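Local coordinates for protein myosin-17 (PDB 7KFL) that serves as a plant class XI myosin motor, whose globular tail, the cargo-binding domain, probably recruits cargo for transport along actin filaments, at residues I311-K314 and P315-T318; S351-S354 and D355-A358. All blocks are in the same frame, centred on the assembly; numbering follows the deposited sequence.

Overall arrangement
Contact 1 (311-318) comes first along the chain, in the loop that leaves helix 300-309 and enters helix 319-326; a beta turn lies within that connection. The chain then runs through helices 319-326 and 332-341 and a further loop before contact 2 (351-358), which caps the start of helix 354-369. The two lie in series, neither enclosing nor crossing the other, yet their centres are about 10 Å apart. They touch directly: CD of P315 lies 3.3 Å from O of S351, and CG2 of V356 packs against O of K317. Together they join the loop beside helix 267-287 to helices 319-326, 332-341 and 354-369 at one end of the elongated tail.

Contact 1 of 2, residues I311-K314 and P315-T318; sequences IHQK and PKKT
Q313, K314 and K317 carry most of this local contact, which folds around a type I beta turn from K314 to K317. The turn is closed by K317 N donating to K314 O at 3.1 Å, with the N-H to acceptor angle at 155°. Q313 sits just before it with positive phi (54°), and its side chain crosses that of K316. The extended lysine brings NZ to within 3.1 Å of Q313 OE1, a hydrogen bond that approaches from above the amide plane, while K316 CD rests against Q313 CD, the amide carbon. K317 instead bends at chi2 (-83°) and folds back along the preceding backbone, toward its carbonyl oxygens. Its CE consequently lies 3.3 Å from Q313 O and 3.4 Å from H312 O, and NZ comes up beside I311 CG1. K314 sends its chain back toward I311: its NZ donates to I311 O at 3.0 Å, nearly along the C=O axis, and also bonds L309 O and Y342 OH, so three oxygens grip a buried ammonium. The loop thus links the C-terminal end of helix 300-309 to T318, the N-cap of helix 319-326, while H312 and K314 touch F267 of helix 267-287.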
ATOM      1  N   ILE A 311      26.490  -2.376  15.818  1.00 75.87           N
ATOM      2  CA  ILE A 311      27.608  -1.400  16.000  1.00 78.90           C
ATOM      3  C   ILE A 311      28.598  -1.990  17.011  1.00 81.64           C
ATOM      4  O   ILE A 311      28.142  -2.603  17.998  1.00 81.91           O
ATOM      5  CB  ILE A 311      27.106   0.001  16.417  1.00 79.83           C
ATOM      6  CG1 ILE A 311      28.091   1.098  16.002  1.00 81.21           C
ATOM      7  CG2 ILE A 311      26.798   0.071  17.906  1.00 79.95           C
ATOM      8  CD1 ILE A 311      28.105   1.394  14.519  1.00 81.56           C
ATOM      9  N   HIS A 312      29.899  -1.830  16.749  1.00 85.08           N
ATOM     10  CA  HIS A 312      31.015  -2.317  17.605  1.00 86.26           C
ATOM     11  C   HIS A 312      31.266  -1.314  18.735  1.00 87.35           C
ATOM     12  O   HIS A 312      31.062  -0.101  18.510  1.00 88.27           O
ATOM     13  CB  HIS A 312      32.281  -2.556  16.770  1.00 87.07           C
ATOM     14  CG  HIS A 312      32.131  -3.615  15.730  1.00 87.44           C
ATOM     15  ND1 HIS A 312      31.803  -4.919  16.048  1.00 87.87           N
ATOM     16  CD2 HIS A 312      32.275  -3.575  14.388  1.00 87.89           C
ATOM     17  CE1 HIS A 312      31.744  -5.637  14.944  1.00 88.03           C
ATOM     18  NE2 HIS A 312      32.029  -4.835  13.911  1.00 88.15           N
ATOM     19  N   GLN A 313      31.691  -1.811  19.901  1.00 87.54           N
ATOM     20  CA  GLN A 313      32.094  -0.997  21.079  1.00 88.03           C
ATOM     21  C   GLN A 313      30.956  -0.038  21.447  1.00 86.61           C
ATOM     22  O   GLN A 313      31.135   1.183  21.284  1.00 86.33           O
ATOM     23  CB  GLN A 313      33.393  -0.247  20.777  1.00 89.57           C
ATOM     24  CG  GLN A 313      34.542  -1.161  20.370  1.00 90.30           C
ATOM     25  CD  GLN A 313      35.838  -0.413  20.179  1.00 91.55           C
ATOM     26  OE1 GLN A 313      36.849  -0.723  20.805  1.00 92.93           O
ATOM     27  NE2 GLN A 313      35.819   0.585  19.309  1.00 91.61           N
ATOM     28  N   LYS A 314      29.827  -0.585  21.911  1.00 85.49           N
ATOM     29  CA  LYS A 314      28.655   0.183  22.414  1.00 85.33           C
ATOM     30  C   LYS A 314      29.019   0.921  23.703  1.00 86.33           C
ATOM     31  O   LYS A 314      28.585   2.056  23.896  1.00 86.77           O
ATOM     32  CB  LYS A 314      27.452  -0.741  22.632  1.00 84.36           C
ATOM     33  CG  LYS A 314      26.837  -1.312  21.362  1.00 83.30           C
ATOM     34  CD  LYS A 314      25.725  -2.305  21.627  1.00 82.45           C
ATOM     35  CE  LYS A 314      25.221  -2.979  20.370  1.00 81.44           C
ATOM     36  NZ  LYS A 314      26.216  -3.920  19.804  1.00 81.08           N
ATOM     37  N   PRO A 315      29.799   0.313  24.634  1.00 86.74           N
ATOM     38  CA  PRO A 315      30.205   0.998  25.866  1.00 86.98           C
ATOM     39  C   PRO A 315      30.943   2.333  25.665  1.00 88.05           C
ATOM     40  O   PRO A 315      30.827   3.185  26.524  1.00 88.47           O
ATOM     41  CB  PRO A 315      31.152  -0.008  26.539  1.00 87.05           C
ATOM     42  CG  PRO A 315      30.692  -1.350  26.021  1.00 86.36           C
ATOM     43  CD  PRO A 315      30.285  -1.076  24.589  1.00 86.20           C
ATOM     44  N   LYS A 316      31.676   2.482  24.556  1.00 89.35           N
ATOM     45  CA  LYS A 316      32.511   3.677  24.250  1.00 91.40           C
ATOM     46  C   LYS A 316      31.651   4.813  23.677  1.00 92.12           C
ATOM     47  O   LYS A 316      32.143   5.959  23.655  1.00 93.77           O
ATOM     48  CB  LYS A 316      33.629   3.315  23.266  1.00 92.04           C
ATOM     49  CG  LYS A 316      34.693   2.371  23.811  1.00 92.19           C
ATOM     50  CD  LYS A 316      35.905   2.249  22.914  1.00 92.76           C
ATOM     51  CE  LYS A 316      37.042   1.486  23.560  1.00 93.14           C
ATOM     52  NZ  LYS A 316      38.201   1.353  22.645  1.00 93.63           N
ATOM     53  N   LYS A 317      30.423   4.516  23.233  1.00 91.31           N
ATOM     54  CA  LYS A 317      29.525   5.486  22.546  1.00 90.84           C
ATOM     55  C   LYS A 317      28.900   6.424  23.587  1.00 91.24           C
ATOM     56  O   LYS A 317      28.557   5.944  24.687  1.00 90.43           O
ATOM     57  CB  LYS A 317      28.420   4.764  21.765  1.00 90.08           C
ATOM     58  CG  LYS A 317      28.881   3.651  20.831  1.00 89.90           C
ATOM     59  CD  LYS A 317      29.345   4.134  19.473  1.00 90.66           C
ATOM     60  CE  LYS A 317      30.321   3.182  18.814  1.00 91.06           C
ATOM     61  NZ  LYS A 317      30.850   3.733  17.544  1.00 91.75           N
ATOM     62  N   THR A 318      28.761   7.709  23.242  1.00 92.40           N
ATOM     63  CA  THR A 318      28.033   8.738  24.033  1.00 93.26           C
ATOM     64  C   THR A 318      26.546   8.679  23.660  1.00 92.22           C
ATOM     65  O   THR A 318      26.237   8.149  22.574  1.00 91.64           O
ATOM     66  CB  THR A 318      28.617  10.139  23.805  1.00 94.67           C
ATOM     67  OG1 THR A 318      28.367  10.524  22.452  1.00 94.35           O
ATOM     68  CG2 THR A 318      30.103  10.214  24.083  1.00 95.38           C
TER

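Contact 2 of 2, residues S351-S354 and D355-A358; sequences SVSS and DVIA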
ATOM      1  N   SER A 351      26.279  -3.801  26.058  1.00 72.58           N
ATOM      2  CA  SER A 351      25.367  -2.715  25.615  1.00 72.76           C
ATOM      3  C   SER A 351      26.058  -1.357  25.788  1.00 73.79           C
ATOM      4  O   SER A 351      27.289  -1.338  25.984  1.00 74.01           O
ATOM      5  CB  SER A 351      24.064  -2.775  26.371  1.00 71.90           C
ATOM      6  OG  SER A 351      23.113  -1.890  25.801  1.00 71.20           O
ATOM      7  N   VAL A 352      25.290  -0.266  25.702  1.00 74.75           N
ATOM      8  CA  VAL A 352      25.758   1.126  25.980  1.00 76.34           C
ATOM      9  C   VAL A 352      26.085   1.236  27.476  1.00 77.60           C
ATOM     10  O   VAL A 352      25.572   0.403  28.255  1.00 77.43           O
ATOM     11  CB  VAL A 352      24.721   2.179  25.539  1.00 76.85           C
ATOM     12  CG1 VAL A 352      24.489   2.144  24.035  1.00 76.25           C
ATOM     13  CG2 VAL A 352      23.399   2.048  26.284  1.00 76.90           C
ATOM     14  N   SER A 353      26.904   2.222  27.860  1.00 78.69           N
ATOM     15  CA  SER A 353      27.443   2.393  29.238  1.00 79.61           C
ATOM     16  C   SER A 353      26.300   2.669  30.223  1.00 80.42           C
ATOM     17  O   SER A 353      25.248   3.175  29.789  1.00 81.56           O
ATOM     18  CB  SER A 353      28.493   3.477  29.294  1.00 79.97           C
ATOM     19  OG  SER A 353      27.903   4.763  29.410  1.00 80.47           O
ATOM     20  N   SER A 354      26.510   2.337  31.502  1.00 81.37           N
ATOM     21  CA  SER A 354      25.568   2.586  32.626  1.00 82.12           C
ATOM     22  C   SER A 354      25.267   4.086  32.734  1.00 83.28           C
ATOM     23  O   SER A 354      24.122   4.434  33.091  1.00 82.13           O
ATOM     24  CB  SER A 354      26.122   2.038  33.917  1.00 82.54           C
ATOM     25  OG  SER A 354      25.276   2.364  35.009  1.00 83.60           O
ATOM     26  N   ASP A 355      26.263   4.933  32.442  1.00 85.20           N
ATOM     27  CA  ASP A 355      26.145   6.417  32.428  1.00 87.03           C
ATOM     28  C   ASP A 355      25.164   6.842  31.329  1.00 86.73           C
ATOM     29  O   ASP A 355      24.397   7.792  31.570  1.00 87.55           O
ATOM     30  CB  ASP A 355      27.511   7.086  32.243  1.00 88.74           C
ATOM     31  CG  ASP A 355      28.351   7.126  33.509  1.00 90.35           C
ATOM     32  OD1 ASP A 355      27.984   7.883  34.431  1.00 91.71           O
ATOM     33  OD2 ASP A 355      29.362   6.396  33.566  1.00 90.16           O
ATOM     34  N   VAL A 356      25.196   6.169  30.172  1.00 85.85           N
ATOM     35  CA  VAL A 356      24.282   6.428  29.018  1.00 84.94           C
ATOM     36  C   VAL A 356      22.865   5.973  29.396  1.00 84.70           C
ATOM     37  O   VAL A 356      21.918   6.730  29.107  1.00 85.28           O
ATOM     38  CB  VAL A 356      24.778   5.748  27.725  1.00 84.46           C
ATOM     39  CG1 VAL A 356      23.749   5.818  26.606  1.00 83.63           C
ATOM     40  CG2 VAL A 356      26.102   6.332  27.252  1.00 84.97           C
ATOM     41  N   ILE A 357      22.726   4.794  30.017  1.00 84.63           N
ATOM     42  CA  ILE A 357      21.418   4.225  30.474  1.00 85.43           C
ATOM     43  C   ILE A 357      20.839   5.115  31.581  1.00 87.12           C
ATOM     44  O   ILE A 357      19.598   5.227  31.653  1.00 87.59           O
ATOM     45  CB  ILE A 357      21.569   2.756  30.924  1.00 85.20           C
ATOM     46  CG1 ILE A 357      21.875   1.841  29.735  1.00 85.48           C
ATOM     47  CG2 ILE A 357      20.338   2.283  31.688  1.00 85.02           C
ATOM     48  CD1 ILE A 357      22.232   0.418  30.110  1.00 85.80           C
ATOM     49  N   ALA A 358      21.696   5.719  32.412  1.00 88.87           N
ATOM     50  CA  ALA A 358      21.309   6.667  33.486  1.00 89.91           C
ATOM     51  C   ALA A 358      20.676   7.919  32.867  1.00 89.49           C
ATOM     52  O   ALA A 358      19.623   8.351  33.372  1.00 89.43           O
ATOM     53  CB  ALA A 358      22.509   7.016  34.333  1.00 90.86           C
TER
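S353 and V356 meet where an extended approach, with psi near 155° at S353, turns into the first turn of helix 354-369. The backbone bond from I357 N to S353 O is 3.0 Å long, and the next one, from A358 N to S354 O, is 2.8 Å; V356 N adds a weak bond to S353 O. S353 is the N-cap. With chi1 at 83° its hydroxyl is turned in toward the open end of the helix. There OG accepts from V356 N at 3.1 Å, with an N-H to acceptor angle of 150°. The same oxygen presses on the flank of V356, 3.2 Å from CG2.

V352 supplies the apolar counterpart. Its CG2 is set close to both V356 CG1 and I357 CG1, each 3.8 Å away; the valine side chains cross at about a right angle, whereas the isoleucine is met at a slant. I357 reaches back along the incoming chain, its CD1 3.8 Å from V352 O. This cluster continues into the neighbouring helices, V352 and V356 packing on I322 of helix 319-326 and I357 on Y336 of helix 332-341. Just upstream, S351 OG is hydrogen-bonded to S339 O.

Chemically, this is a serine N-cap with a hydrophobic contact beside it. V356 N lacks a helical i to i-4 carbonyl partner; the hydroxyl of S353 supplies its main acceptor, alongside the weak bond to S353 O, while the residue before the cap, V352, meets I357 in the manner of a hydrophobic staple. The carboxylate-bearing D355 also lies in this first turn, where its negative charge would probably interact favourably with the helix dipole.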